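Local coordinates for fusion DH (Streptomyces sp. MJ635-86F5, PDB 6K97), which joins the two halves of a split polyketide synthase dehydratase in one engineered chain and probably catalyses a dehydration step in the biosynthesis of the macrolactam cremimycin, at residues 290-295 and 306-311; 283-288 and 316-321; 219-224 and 233-238; 226-231 and 296-301; 201-206 and 258-263. All blocks are in the same frame, centred on the assembly; numbering follows the deposited sequence.

Contact 1. Residues 290-295 and 306-311; sequences KSLRVH and LSAVDA
V294 lays its CG2 methyl against the CB of A308, 3.9 Å away, where the two residues form a non-hydrogen-bonded antiparallel pair. With CG1 anti to the backbone N (chi1 176°), the other methyl leans along the strand toward L306, and its distance to L306 CB is 4.3 Å. L292 CD1 also approaches the alanine methyl, 4.2 Å from A308 CB. A308 CB thus touches both branched side chains. The opposite face of the pairing carries R293, V309, H295 and S307. Here R293 CB meets V309 CG2 at 4.1 Å, and the rest of the arginine leads away from the neighbouring strand to a salt bridge between its NH1 and D233.

The two strands are held by two reciprocal pairs of backbone hydrogen bonds, R293 with V309 and H295 with S307. The H295 N to S307 O bond, 2.8 Å long, is nearly straight (166° at the hydrogen), whereas the return bond from S307 N is more bent. This is a beta hairpin in the C-terminal hotdog part of the fusion. Its L292, V294 and L306 side chains pack on helix 252-266, strand 229-235 pairs with the other edge of 291-295, and strand 315-327 pairs with 306-309 on the far side.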
# COMPACT_ATOMS: atom_id res chain seq x y z
N LYS A 290 14.39 2.03 27.36
CA LYS A 290 13.47 2.79 28.21
C LYS A 290 14.10 4.07 28.73
O LYS A 290 13.41 5.04 29.02
CB LYS A 290 12.92 1.93 29.33
CG LYS A 290 13.75 1.84 30.58
CD LYS A 290 12.91 1.22 31.70
CE LYS A 290 13.49 1.53 33.07
NZ LYS A 290 12.38 1.92 33.98
N SER A 291 15.42 4.08 28.78
CA SER A 291 16.15 5.29 29.12
C SER A 291 17.54 5.32 28.48
O SER A 291 18.01 4.32 27.97
CB SER A 291 16.24 5.44 30.64
OG SER A 291 17.09 4.50 31.18
N LEU A 292 18.17 6.49 28.53
CA LEU A 292 19.41 6.73 27.82
C LEU A 292 20.36 7.67 28.53
O LEU A 292 19.94 8.62 29.16
CB LEU A 292 19.07 7.33 26.47
CG LEU A 292 18.24 6.52 25.46
CD1 LEU A 292 18.15 7.35 24.21
CD2 LEU A 292 18.86 5.20 25.08
N ARG A 293 21.66 7.38 28.44
CA ARG A 293 22.71 8.31 28.77
C ARG A 293 23.28 8.75 27.45
O ARG A 293 23.72 7.93 26.62
CB ARG A 293 23.81 7.67 29.63
CG ARG A 293 23.31 7.08 30.96
CD ARG A 293 24.43 6.97 31.99
NE ARG A 293 25.19 8.24 32.03
CZ ARG A 293 25.08 9.20 32.94
NH1 ARG A 293 24.26 9.07 33.98
NH2 ARG A 293 25.81 10.28 32.81
N VAL A 294 23.29 10.06 27.25
CA VAL A 294 23.51 10.63 25.95
C VAL A 294 24.71 11.56 25.89
O VAL A 294 24.81 12.49 26.68
CB VAL A 294 22.27 11.41 25.57
CG1 VAL A 294 22.47 12.11 24.25
CG2 VAL A 294 21.09 10.48 25.47
N HIS A 295 25.59 11.34 24.95
CA HIS A 295 26.72 12.25 24.73
C HIS A 295 26.38 13.10 23.52
O HIS A 295 26.19 12.58 22.41
CB HIS A 295 28.01 11.43 24.50
CG HIS A 295 29.26 12.24 24.40
ND1 HIS A 295 30.49 11.67 24.14
CD2 HIS A 295 29.48 13.58 24.49
CE1 HIS A 295 31.42 12.61 24.10
NE2 HIS A 295 30.84 13.78 24.32
N LEU A 306 25.07 13.01 18.24
CA LEU A 306 24.96 12.32 19.48
C LEU A 306 25.08 10.81 19.44
O LEU A 306 25.00 10.15 18.39
CB LEU A 306 23.69 12.73 20.16
CG LEU A 306 22.38 12.41 19.47
CD1 LEU A 306 21.86 11.08 19.96
CD2 LEU A 306 21.37 13.49 19.78
N SER A 307 25.26 10.28 20.63
CA SER A 307 25.63 8.88 20.84
C SER A 307 24.98 8.50 22.18
O SER A 307 24.96 9.29 23.12
CB SER A 307 27.14 8.88 20.94
OG SER A 307 27.63 7.62 21.12
N ALA A 308 24.39 7.32 22.26
CA ALA A 308 23.69 6.97 23.47
C ALA A 308 23.73 5.50 23.86
O ALA A 308 23.47 4.64 23.05
CB ALA A 308 22.27 7.40 23.33
N VAL A 309 23.98 5.23 25.12
CA VAL A 309 23.92 3.90 25.67
C VAL A 309 22.72 3.84 26.64
O VAL A 309 22.13 4.88 26.95
CB VAL A 309 25.25 3.56 26.40
CG1 VAL A 309 26.45 3.77 25.47
CG2 VAL A 309 25.43 4.42 27.66
N ASP A 310 22.28 2.63 27.02
CA ASP A 310 21.14 2.47 27.92
C ASP A 310 21.70 2.38 29.33
O ASP A 310 22.92 2.51 29.51
CB ASP A 310 20.31 1.24 27.55
CG ASP A 310 21.09 -0.11 27.67
OD1 ASP A 310 22.25 -0.14 28.18
OD2 ASP A 310 20.53 -1.14 27.20
N ALA A 311 20.86 2.13 30.33
CA ALA A 311 21.29 2.16 31.74
C ALA A 311 22.33 1.09 32.11
O ALA A 311 23.01 1.23 33.11
CB ALA A 311 20.09 2.06 32.69

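Contact 2. Residues 283-288 and 316-321; sequences RVHHSG and VVSVGS
V316 O is gripped from several directions by the end of strand 273-284. H285 N donates to it over 2.7 Å, with an N-H...O angle of 161° and the donor tilted 31° out of the carbonyl plane. V284 brings its CA-H to the same oxygen, and its CG1 methyl also approaches, 3.6 Å from V316 O. The imidazole of H285 turns toward this oxygen as well: CG stands beside the backbone N (chi1 -48°), which carries CD2 to 3.6 Å from V316 O in an oblique approach. S318 OG and V317 N lie near the plane of that ring, at its edge, too distant to be bonded to it.

Two pairs further along, past V284 and V317, R283 and S318 exchange two backbone hydrogen bonds, both close to straight and both nearly axial to their carbonyls. V317 CG2 also touches R283 O, at 3.4 Å. On the face shared by V284 and V317, methyl meets methyl: V284 CG2 is 4.1 Å from V317 CG2, the two branches crossing at a slant. Past V284 the first chain leaves the strand, and V316 CG1 follows it to 3.6 Å from H286 O.

V316 and V317 both stand opposite A308, a classic beta bulge in strand 315-327. The pairing lies in the C-terminal hotdog half, with strand 303-309 flanking 316-319 on the other side; V284 touches V250 of a loop, and R283 extends away to a salt bridge with E93 of the N-terminal half.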
# COMPACT_ATOMS: atom_id res chain seq x y z
N ARG A 283 21.42 5.44 13.30
CA ARG A 283 21.67 4.00 13.37
C ARG A 283 21.27 3.57 14.76
O ARG A 283 21.78 4.10 15.72
CB ARG A 283 23.15 3.72 13.16
CG ARG A 283 23.46 2.21 13.06
CD ARG A 283 24.94 1.87 12.85
NE ARG A 283 25.21 1.54 11.44
CZ ARG A 283 25.52 2.44 10.51
NH1 ARG A 283 25.61 3.74 10.82
NH2 ARG A 283 25.72 2.05 9.26
N VAL A 284 20.26 2.70 14.86
CA VAL A 284 19.82 2.15 16.12
C VAL A 284 20.42 0.77 16.24
O VAL A 284 20.25 -0.00 15.33
CB VAL A 284 18.34 1.97 16.15
CG1 VAL A 284 17.91 1.32 17.44
CG2 VAL A 284 17.68 3.31 16.05
N HIS A 285 21.11 0.47 17.35
CA HIS A 285 21.73 -0.87 17.53
C HIS A 285 20.80 -1.81 18.32
O HIS A 285 20.90 -3.02 18.19
CB HIS A 285 23.11 -0.77 18.22
CG HIS A 285 24.01 0.27 17.63
ND1 HIS A 285 24.86 0.01 16.58
CD2 HIS A 285 24.14 1.59 17.90
CE1 HIS A 285 25.52 1.12 16.27
NE2 HIS A 285 25.07 2.10 17.03
N HIS A 286 19.94 -1.28 19.18
CA HIS A 286 18.94 -2.10 19.92
C HIS A 286 17.66 -1.28 20.14
O HIS A 286 17.71 -0.16 20.51
CB HIS A 286 19.49 -2.53 21.27
CG HIS A 286 20.68 -3.42 21.18
ND1 HIS A 286 21.97 -2.97 21.42
CD2 HIS A 286 20.80 -4.71 20.83
CE1 HIS A 286 22.81 -3.96 21.29
NE2 HIS A 286 22.13 -5.03 20.94
N SER A 287 16.54 -1.88 19.88
CA SER A 287 15.25 -1.27 19.89
C SER A 287 14.73 -1.33 21.29
O SER A 287 15.23 -2.09 22.06
CB SER A 287 14.27 -2.11 19.03
OG SER A 287 14.49 -1.88 17.62
N GLY A 288 13.72 -0.51 21.62
CA GLY A 288 13.07 -0.65 22.92
C GLY A 288 13.74 -0.05 24.15
O GLY A 288 13.26 -0.27 25.23
N VAL A 316 22.87 2.05 22.19
CA VAL A 316 21.50 1.99 21.69
C VAL A 316 21.38 2.72 20.37
O VAL A 316 20.86 2.15 19.40
CB VAL A 316 20.51 2.62 22.67
CG1 VAL A 316 19.13 2.81 22.06
CG2 VAL A 316 20.43 1.78 23.91
N VAL A 317 21.76 3.99 20.33
CA VAL A 317 21.59 4.74 19.10
C VAL A 317 22.66 5.75 18.95
O VAL A 317 23.17 6.28 19.94
CB VAL A 317 20.22 5.41 19.04
CG1 VAL A 317 19.98 6.26 20.25
CG2 VAL A 317 20.04 6.24 17.79
N SER A 318 23.03 5.99 17.71
CA SER A 318 23.88 7.14 17.38
C SER A 318 23.29 7.94 16.20
O SER A 318 22.56 7.37 15.37
CB SER A 318 25.31 6.66 17.10
OG SER A 318 25.41 6.07 15.85
N VAL A 319 23.61 9.24 16.15
CA VAL A 319 23.11 10.18 15.14
C VAL A 319 24.28 10.93 14.62
O VAL A 319 24.90 11.71 15.35
CB VAL A 319 22.08 11.15 15.72
CG1 VAL A 319 21.47 12.05 14.66
CG2 VAL A 319 20.99 10.37 16.41
N GLY A 320 24.62 10.71 13.35
CA GLY A 320 25.72 11.43 12.73
C GLY A 320 25.52 12.90 12.90
O GLY A 320 26.42 13.60 13.26
N SER A 321 24.30 13.40 12.68
CA SER A 321 24.12 14.84 12.71
C SER A 321 22.65 15.19 12.83
O SER A 321 21.83 14.53 12.21
CB SER A 321 24.72 15.48 11.44
OG SER A 321 24.68 16.88 11.54

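Contact 3. Residues 219-224 and 233-238; sequences GLRAAW and DVEVGA
The indole of W224 presents its edge to D233, with CZ3 4.0 Å from D233 OD1 and the carboxylate turned 75° from the ring plane. The same OD1 forms a salt bridge with R293 of the adjoining strand, so it is bonded to the arginine and lies beside the indole edge. R221, bent at chi2 and chi3, curls back along its own strand toward G219 until G237 CA lies at the edge of its guanidinium, 4.3 Å from NH1. Its charge passes E235 without bonding, as R221 NE is 5.9 Å from E235 OE1.

D233 O accepts from R221 N at 3.0 Å and more weakly from A222 N. Both residues therefore face one aspartate, a classic beta bulge that shifts the register by one. D233 N closes the pair by donating to A222 O, while E235 N donates to G219 O. G219 sits so close to the partner strand that a CB would run into E235 O. On the opposite face from D233, L220 CD1 meets V234 CG1 at 4.1 Å.

The hairpin belongs to the C-terminal hotdog part. L220 and V234 pack down on helix 252-266, and strand 291-298 flanks strand 229-235 on the side away from 220-224.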
# COMPACT_ATOMS: atom_id res chain seq x y z
N GLY A 219 11.31 14.75 29.27
CA GLY A 219 12.06 13.55 29.60
C GLY A 219 13.51 13.75 29.99
O GLY A 219 14.15 12.84 30.44
N LEU A 220 14.02 14.98 29.86
CA LEU A 220 15.38 15.28 30.34
C LEU A 220 15.41 15.32 31.87
O LEU A 220 15.04 16.30 32.44
CB LEU A 220 15.86 16.60 29.73
CG LEU A 220 17.26 17.09 30.12
CD1 LEU A 220 18.34 16.15 29.63
CD2 LEU A 220 17.56 18.50 29.60
N ARG A 221 15.88 14.27 32.53
CA ARG A 221 15.94 14.22 34.00
C ARG A 221 17.18 14.93 34.63
O ARG A 221 17.09 15.38 35.75
CB ARG A 221 15.93 12.75 34.54
CG ARG A 221 14.73 11.81 34.33
CD ARG A 221 13.30 12.27 33.99
NE ARG A 221 12.87 13.54 34.51
CZ ARG A 221 11.73 14.14 34.15
NH1 ARG A 221 10.90 13.56 33.29
NH2 ARG A 221 11.42 15.33 34.67
N ALA A 222 18.31 14.96 33.93
CA ALA A 222 19.61 15.45 34.47
C ALA A 222 20.59 15.76 33.34
O ALA A 222 20.52 15.18 32.29
CB ALA A 222 20.22 14.43 35.41
N ALA A 223 21.50 16.71 33.55
CA ALA A 223 22.43 17.09 32.49
C ALA A 223 23.65 17.84 33.02
O ALA A 223 23.54 18.64 33.92
CB ALA A 223 21.72 17.93 31.47
N TRP A 224 24.81 17.56 32.43
CA TRP A 224 26.09 18.21 32.78
C TRP A 224 26.74 18.65 31.50
O TRP A 224 26.60 18.00 30.48
CB TRP A 224 27.04 17.24 33.47
CG TRP A 224 26.42 16.52 34.61
CD1 TRP A 224 26.59 16.81 35.95
CD2 TRP A 224 25.52 15.39 34.56
NE1 TRP A 224 25.85 15.94 36.73
CE2 TRP A 224 25.19 15.06 35.90
CE3 TRP A 224 24.98 14.63 33.53
CZ2 TRP A 224 24.33 13.98 36.23
CZ3 TRP A 224 24.13 13.54 33.86
CH2 TRP A 224 23.82 13.23 35.21
N ASP A 233 20.88 12.44 31.03
CA ASP A 233 20.05 11.30 31.34
C ASP A 233 18.63 11.65 30.90
O ASP A 233 18.08 12.66 31.34
CB ASP A 233 20.08 10.96 32.82
CG ASP A 233 21.38 10.31 33.25
OD1 ASP A 233 22.34 10.25 32.44
OD2 ASP A 233 21.43 9.81 34.38
N VAL A 234 18.06 10.83 30.03
CA VAL A 234 16.70 11.00 29.57
C VAL A 234 15.91 9.72 29.85
O VAL A 234 16.45 8.63 29.92
CB VAL A 234 16.61 11.39 28.07
CG1 VAL A 234 17.46 12.61 27.81
CG2 VAL A 234 17.11 10.29 27.16
N GLU A 235 14.61 9.90 30.03
CA GLU A 235 13.68 8.84 30.32
C GLU A 235 12.34 9.26 29.69
O GLU A 235 12.22 10.38 29.25
CB GLU A 235 13.55 8.59 31.81
CG GLU A 235 13.36 7.10 32.10
CD GLU A 235 13.51 6.74 33.58
OE1 GLU A 235 13.57 7.69 34.42
OE2 GLU A 235 13.53 5.52 33.86
N VAL A 236 11.38 8.36 29.56
CA VAL A 236 10.08 8.75 28.99
C VAL A 236 9.25 9.38 30.12
O VAL A 236 8.98 8.72 31.15
CB VAL A 236 9.32 7.53 28.40
CG1 VAL A 236 8.01 7.99 27.77
CG2 VAL A 236 10.17 6.84 27.37
N GLY A 237 8.86 10.63 29.93
CA GLY A 237 8.04 11.35 30.91
C GLY A 237 6.63 10.79 30.99
O GLY A 237 6.10 10.28 30.00
N ALA A 238 6.04 10.81 32.18
CA ALA A 238 4.66 10.33 32.39
C ALA A 238 4.39 8.97 31.74
O ALA A 238 3.56 8.86 30.82
CB ALA A 238 3.66 11.37 31.90

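Contact 4. Residues 226-231 and 296-301; sequences SGEDIY and ITPDGD
From D229, the CB lies 3.8 Å from I296 O, and the side chain then runs beside that of T297 in much the same direction. With D229 CG beside its backbone N (chi1 -71°), that carbon comes to 3.7 Å from T297 CG2. OD1 goes closer still, 3.2 Å from T297 CG2, and it also meets P298 CD. OD2 turns to the imidazole of H295 and hydrogen-bonds its NE2. With an alanine in place of D229, H295 NE2 would probably be left without this acceptor and its ring freer to turn.

Next along, I230 and I296 form a hydrogen-bonded antiparallel pair with both backbone bonds nearly straight: I230 N to I296 O measures 2.9 Å and I296 N to I230 O 2.8 Å. Their CB atoms face each other at 4.1 Å, and both side chains reach A261 of helix 252-266, within the C-terminal hotdog part. At the strand end, where a type II' turn runs from S226 to D229, E228 crosses P298 obliquely, with OE2 3.5 Å from P298 CG.

Because D229 OD1 meets only carbon atoms across this pairing while OD2 bonds H295, the orientation of the carboxylate is probably set by the histidine.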
# COMPACT_ATOMS: atom_id res chain seq x y z
N SER A 226 30.66 19.85 30.02
CA SER A 226 32.10 20.01 30.19
C SER A 226 32.66 20.33 28.82
O SER A 226 32.51 19.53 27.87
CB SER A 226 32.72 18.70 30.69
OG SER A 226 32.47 17.63 29.78
N GLY A 227 33.30 21.48 28.69
CA GLY A 227 33.81 21.91 27.41
C GLY A 227 32.61 22.16 26.53
O GLY A 227 31.57 22.62 27.01
N GLU A 228 32.74 21.87 25.25
CA GLU A 228 31.63 22.10 24.33
C GLU A 228 30.58 20.95 24.37
O GLU A 228 29.50 21.08 23.79
CB GLU A 228 32.15 22.33 22.90
CG GLU A 228 32.38 23.79 22.52
CD GLU A 228 32.20 24.04 21.02
OE1 GLU A 228 31.30 24.82 20.65
OE2 GLU A 228 32.94 23.44 20.20
N ASP A 229 30.88 19.88 25.10
CA ASP A 229 30.05 18.69 25.15
C ASP A 229 28.95 18.67 26.23
O ASP A 229 29.11 19.24 27.29
CB ASP A 229 30.95 17.48 25.39
CG ASP A 229 31.81 17.14 24.19
OD1 ASP A 229 31.59 17.72 23.07
OD2 ASP A 229 32.69 16.26 24.36
N ILE A 230 27.87 17.93 25.97
CA ILE A 230 26.83 17.77 26.95
C ILE A 230 26.52 16.30 27.20
O ILE A 230 26.54 15.52 26.28
CB ILE A 230 25.57 18.47 26.47
CG1 ILE A 230 25.91 19.92 26.12
CG2 ILE A 230 24.49 18.37 27.53
CD1 ILE A 230 24.93 20.55 25.16
N TYR A 231 26.22 15.96 28.44
CA TYR A 231 25.82 14.61 28.83
C TYR A 231 24.44 14.66 29.47
O TYR A 231 24.21 15.48 30.35
CB TYR A 231 26.79 14.04 29.84
CG TYR A 231 28.17 13.83 29.27
CD1 TYR A 231 29.13 14.85 29.32
CD2 TYR A 231 28.51 12.63 28.66
CE1 TYR A 231 30.39 14.68 28.78
CE2 TYR A 231 29.78 12.46 28.11
CZ TYR A 231 30.71 13.48 28.20
OH TYR A 231 31.97 13.30 27.67
N ILE A 296 26.27 14.41 23.74
CA ILE A 296 26.02 15.37 22.66
C ILE A 296 27.26 16.20 22.38
O ILE A 296 27.82 16.76 23.32
CB ILE A 296 24.90 16.34 23.05
CG1 ILE A 296 23.67 15.53 23.45
CG2 ILE A 296 24.57 17.30 21.89
CD1 ILE A 296 22.54 16.35 24.05
N THR A 297 27.69 16.26 21.13
CA THR A 297 28.84 17.11 20.69
C THR A 297 28.45 18.03 19.52
O THR A 297 27.62 17.65 18.68
CB THR A 297 30.04 16.27 20.21
OG1 THR A 297 29.64 15.51 19.06
CG2 THR A 297 30.46 15.27 21.29
N PRO A 298 29.05 19.22 19.44
CA PRO A 298 28.71 20.16 18.34
C PRO A 298 29.20 19.66 17.01
O PRO A 298 30.14 18.87 16.97
CB PRO A 298 29.46 21.42 18.72
CG PRO A 298 30.63 20.93 19.51
CD PRO A 298 30.10 19.78 20.31
N ASP A 299 28.55 20.08 15.92
CA ASP A 299 28.82 19.53 14.62
C ASP A 299 28.76 20.59 13.54
O ASP A 299 28.45 20.30 12.39
CB ASP A 299 27.78 18.46 14.30
CG ASP A 299 28.13 17.66 13.09
OD1 ASP A 299 29.32 17.30 12.97
OD2 ASP A 299 27.24 17.38 12.25
N GLY A 300 29.10 21.81 13.86
CA GLY A 300 28.93 22.87 12.88
C GLY A 300 27.76 23.68 13.37
O GLY A 300 27.24 23.41 14.43
N ASP A 301 27.38 24.70 12.62
CA ASP A 301 26.51 25.71 13.15
C ASP A 301 25.04 25.21 13.15
O ASP A 301 24.52 24.73 12.14
CB ASP A 301 26.71 27.07 12.44
CG ASP A 301 25.86 27.22 11.19
OD1 ASP A 301 26.13 26.53 10.18
OD2 ASP A 301 24.93 28.06 11.23

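Contact 5. Residues 201-206 and 258-263; sequences GLYARL and ALHAAL
Y203 and H260 meet at close to a right angle, their ring planes 82° apart and centroids 5.5 Å from each other. The phenol oxygen carries the contact: Y203 OH hydrogen-bonds H260 ND1 at 2.9 Å, each atom lying in the plane of the other's ring, at its edge. Y203 CE1 also comes to 3.4 Å from H260 ND1. L220 N holds the same hydroxyl from the strand beyond, and H260 NE2 is bonded to D256 OD2, so both imidazole nitrogens have partners and the ring is fixed in rotation.

The spacing of D256 and H260 on helix 252-266, the central helix of this C-terminal hotdog, matches the Asp-x-x-x-His/Gln motif of polyketide synthase dehydratases. Substituting leucine for H260 would probably leave the D256 carboxylate without this partner and Y203 OH with L220 N but no imidazole.

Away from the rings, leucines make the contact between the helices, whose short segments cross at 73° with axes 10.5 Å apart. L202, with CG anti to its own N (chi1 177°), extends CD2 toward the backbone of the second helix, 3.9 Å from H260 O. L206 and L263 meet at a slant, CD2 of L206 lying 4.0 Å from L263 CB, and F211 and L267 pack against L206.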
# COMPACT_ATOMS: atom_id res chain seq x y z
N GLY A 201 14.48 24.18 35.37
CA GLY A 201 14.77 25.53 34.92
C GLY A 201 14.96 25.66 33.41
O GLY A 201 14.45 26.63 32.77
N LEU A 202 15.63 24.68 32.80
CA LEU A 202 15.73 24.67 31.33
C LEU A 202 14.32 24.60 30.68
O LEU A 202 13.99 25.37 29.73
CB LEU A 202 16.57 23.51 30.87
CG LEU A 202 16.67 23.36 29.35
CD1 LEU A 202 17.41 24.54 28.75
CD2 LEU A 202 17.37 22.08 29.04
N TYR A 203 13.48 23.67 31.17
CA TYR A 203 12.14 23.53 30.60
C TYR A 203 11.31 24.78 30.78
O TYR A 203 10.58 25.16 29.87
CB TYR A 203 11.45 22.31 31.16
CG TYR A 203 11.85 21.02 30.51
CD1 TYR A 203 11.73 20.84 29.17
CD2 TYR A 203 12.35 19.97 31.26
CE1 TYR A 203 12.09 19.66 28.57
CE2 TYR A 203 12.75 18.78 30.66
CZ TYR A 203 12.60 18.63 29.32
OH TYR A 203 12.94 17.42 28.69
N ALA A 204 11.47 25.50 31.90
CA ALA A 204 10.74 26.78 32.06
C ALA A 204 11.13 27.83 31.01
O ALA A 204 10.29 28.50 30.43
CB ALA A 204 10.91 27.32 33.44
N ARG A 205 12.42 27.98 30.76
CA ARG A 205 12.90 28.93 29.75
C ARG A 205 12.49 28.52 28.32
O ARG A 205 12.07 29.33 27.47
CB ARG A 205 14.43 29.09 29.92
CG ARG A 205 14.77 29.93 31.15
CD ARG A 205 16.28 30.09 31.33
NE ARG A 205 16.91 28.88 31.88
CZ ARG A 205 17.02 28.59 33.18
NH1 ARG A 205 16.54 29.36 34.13
NH2 ARG A 205 17.61 27.47 33.51
N LEU A 206 12.55 27.22 28.04
CA LEU A 206 12.08 26.76 26.77
C LEU A 206 10.58 27.07 26.55
O LEU A 206 10.15 27.50 25.44
CB LEU A 206 12.37 25.30 26.66
CG LEU A 206 13.87 24.95 26.55
CD1 LEU A 206 14.03 23.42 26.52
CD2 LEU A 206 14.49 25.55 25.30
N ALA A 258 16.50 13.98 24.52
CA ALA A 258 17.93 14.04 24.22
C ALA A 258 18.33 15.26 23.45
O ALA A 258 19.46 15.67 23.54
CB ALA A 258 18.36 12.81 23.45
N LEU A 259 17.42 15.86 22.69
CA LEU A 259 17.71 17.14 22.03
C LEU A 259 17.41 18.33 22.91
O LEU A 259 17.86 19.45 22.59
CB LEU A 259 16.89 17.32 20.73
CG LEU A 259 16.99 16.20 19.70
CD1 LEU A 259 16.19 16.56 18.45
CD2 LEU A 259 18.45 15.92 19.38
N HIS A 260 16.58 18.18 23.94
CA HIS A 260 16.20 19.35 24.71
C HIS A 260 17.45 19.98 25.33
O HIS A 260 17.65 21.20 25.30
CB HIS A 260 15.15 18.99 25.75
CG HIS A 260 13.85 18.50 25.15
ND1 HIS A 260 12.93 17.77 25.86
CD2 HIS A 260 13.34 18.65 23.90
CE1 HIS A 260 11.90 17.50 25.07
NE2 HIS A 260 12.13 18.02 23.89
N ALA A 261 18.36 19.13 25.79
CA ALA A 261 19.62 19.62 26.30
C ALA A 261 20.36 20.46 25.27
O ALA A 261 20.90 21.51 25.60
CB ALA A 261 20.50 18.48 26.76
N ALA A 262 20.38 20.01 24.05
CA ALA A 262 21.16 20.74 23.03
C ALA A 262 20.56 22.12 22.78
O ALA A 262 21.29 23.04 22.44
CB ALA A 262 21.25 19.95 21.73
N LEU A 263 19.25 22.26 22.99
CA LEU A 263 18.58 23.55 22.81
C LEU A 263 19.10 24.61 23.75
O LEU A 263 18.94 25.76 23.45
CB LEU A 263 17.07 23.45 23.00
CG LEU A 263 16.31 22.59 22.01
CD1 LEU A 263 14.88 22.46 22.49
CD2 LEU A 263 16.39 23.18 20.61

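In the fold
All five contacts fall within the C-terminal hotdog of the double-hotdog fusion. Of the neighbouring strand pairs in the order 273-284, 315-327, 303-309, 291-298, 229-235, 220-226, contacts 1 to 4 cover four; 303-309 and 315-327 adjoin where contacts 1 and 2 touch. Contact 3 closes before contact 1 opens, with helix 252-266 and strand 273-284 between, and contact 4 ties these hairpins together. Contact 2 encloses contact 1 in sequence, centres about 9 Å apart. Contact 5 brings helix 199-208 against helix 252-266, its centre about 10 Å from that of contact 3 and about 21 Å from that of contact 2. Strands remote in sequence thus wrap a common central helix, which contacts 1, 3 and 4 all touch.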